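Local atomic coordinates of thiol transferase (Phanerochaete chrysosporium, PDB entry 4F0B), a protein that probably acts as a Ure2p-type glutathione transferase, and holds oxidized glutathione in a pocket of its GST fold. Residues Asp60-Leu63 against Lys64-Pro67. Numbering follows the deposited sequence.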
loop_
_atom_site.group_PDB
_atom_site.type_symbol
_atom_site.label_atom_id
_atom_site.label_comp_id
_atom_site.label_asym_id
_atom_site.label_seq_id
_atom_site.Cartn_x
_atom_site.Cartn_y
_atom_site.Cartn_z
ATOM N N ASP A 60 14.963 19.414 -4.116
ATOM C CA ASP A 60 15.841 18.383 -4.641
ATOM C C ASP A 60 16.573 17.564 -3.565
ATOM O O ASP A 60 16.693 16.345 -3.679
ATOM C CB ASP A 60 16.835 19.020 -5.616
ATOM C CG ASP A 60 17.596 17.997 -6.390
ATOM O OD1 ASP A 60 16.970 17.371 -7.263
ATOM O OD2 ASP A 60 18.803 17.801 -6.120
ATOM N N TRP A 61 17.085 18.231 -2.527
ATOM C CA TRP A 61 17.801 17.492 -1.487
ATOM C C TRP A 61 16.911 16.425 -0.858
ATOM O O TRP A 61 17.380 15.331 -0.521
ATOM C CB TRP A 61 18.374 18.413 -0.388
ATOM C CG TRP A 61 17.332 19.055 0.477
ATOM C CD1 TRP A 61 16.737 20.286 0.298
ATOM C CD2 TRP A 61 16.714 18.477 1.642
ATOM N NE1 TRP A 61 15.798 20.501 1.285
ATOM C CE2 TRP A 61 15.775 19.412 2.129
ATOM C CE3 TRP A 61 16.888 17.271 2.331
ATOM C CZ2 TRP A 61 14.992 19.168 3.274
ATOM C CZ3 TRP A 61 16.095 17.027 3.475
ATOM C CH2 TRP A 61 15.172 17.975 3.928
ATOM N N PHE A 62 15.613 16.707 -0.737
ATOM C CA PHE A 62 14.734 15.752 -0.086
ATOM C C PHE A 62 14.382 14.609 -1.011
ATOM O O PHE A 62 14.106 13.498 -0.547
ATOM C CB PHE A 62 13.487 16.453 0.448
ATOM C CG PHE A 62 12.556 15.529 1.210
ATOM C CD1 PHE A 62 12.948 14.977 2.413
ATOM C CD2 PHE A 62 11.277 15.252 0.713
ATOM C CE1 PHE A 62 12.078 14.140 3.123
ATOM C CE2 PHE A 62 10.393 14.428 1.397
ATOM C CZ PHE A 62 10.803 13.867 2.612
ATOM N N LEU A 63 14.397 14.850 -2.322
ATOM C CA LEU A 63 14.084 13.805 -3.285
ATOM C C LEU A 63 15.118 12.665 -3.198
ATOM O O LEU A 63 14.808 11.529 -3.558
ATOM C CB LEU A 63 13.940 14.413 -4.703
ATOM C CG LEU A 63 12.768 15.402 -4.873
ATOM C CD1 LEU A 63 12.700 15.970 -6.296
ATOM C CD2 LEU A 63 11.448 14.711 -4.528
ATOM N N LYS A 64 16.317 12.954 -2.664
ATOM C CA LYS A 64 17.320 11.910 -2.410
ATOM C C LYS A 64 16.942 10.955 -1.288
ATOM O O LYS A 64 17.471 9.832 -1.193
ATOM C CB LYS A 64 18.694 12.519 -2.076
ATOM C CG LYS A 64 19.361 13.252 -3.238
ATOM C CD LYS A 64 20.739 13.777 -2.843
ATOM C CE LYS A 64 21.377 14.557 -3.994
ATOM N NZ LYS A 64 22.768 15.018 -3.675
ATOM N N ILE A 65 16.031 11.397 -0.417
ATOM C CA ILE A 65 15.556 10.588 0.696
ATOM C C ILE A 65 14.218 9.980 0.318
ATOM O O ILE A 65 14.006 8.773 0.502
ATOM C CB ILE A 65 15.423 11.447 1.950
ATOM C CG1 ILE A 65 16.827 11.909 2.389
ATOM C CG2 ILE A 65 14.745 10.674 3.093
ATOM C CD1 ILE A 65 16.817 13.075 3.408
ATOM N N CYS A 66 13.323 10.793 -0.236
ATOM C CA CYS A 66 12.004 10.302 -0.663
ATOM C C CYS A 66 11.778 10.694 -2.116
ATOM O O CYS A 66 11.455 11.848 -2.402
ATOM C CB CYS A 66 10.876 10.896 0.170
ATOM S SG CYS A 66 9.260 10.286 -0.372
ATOM N N PRO A 67 11.962 9.755 -3.043
ATOM C CA PRO A 67 11.861 10.130 -4.473
ATOM C C PRO A 67 10.463 10.586 -4.885
ATOM O O PRO A 67 10.319 11.262 -5.905
ATOM C CB PRO A 67 12.283 8.862 -5.220
ATOM C CG PRO A 67 12.251 7.754 -4.215
ATOM C CD PRO A 67 12.407 8.369 -2.826
#
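Phe62 O accepts from two backbone N-H groups of the following residues, Ile65 and Cys66. Cys66 N donates to Phe62 O at 2.8 Å, nearly straight at 175° and almost in line with the carbonyl; Ile65 N reaches the same oxygen from above the carbonyl plane, at 2.9 Å. Before them, the bond from Lys64 N to Trp61 O is weak, as is the one from Leu63 N to Asp60 O. Two CA-H...O contacts add to these, Leu63 CA to Cys66 O and Pro67 CA to Leu63 O, each 3.4 Å.

The apolar contacts lie along one side. With CG anti to the backbone N (chi1 -177°), the Phe62 ring swings out to meet Cys66, whose CB sits obliquely 3.8 Å from Phe62 CE2. Ile65 CD1 comes up to the edge of the Trp61 indole, near its plane, 4.0 Å from CZ3. Trp61 NE1 is hydrogen-bonded to His54 O, and the indole also stacks with the His54 ring.

Phe62, Ile65 and Cys66 all rest on Ala73 of strand 73-76, while Pro67 packs on Trp118 of the second subunit. This is the short helix and following turn that lead into strand 73-76 in the thioredoxin-like N-terminal domain of a GST, with the side chain of Phe62 about 7 Å from a bound oxidized glutathione disulfide.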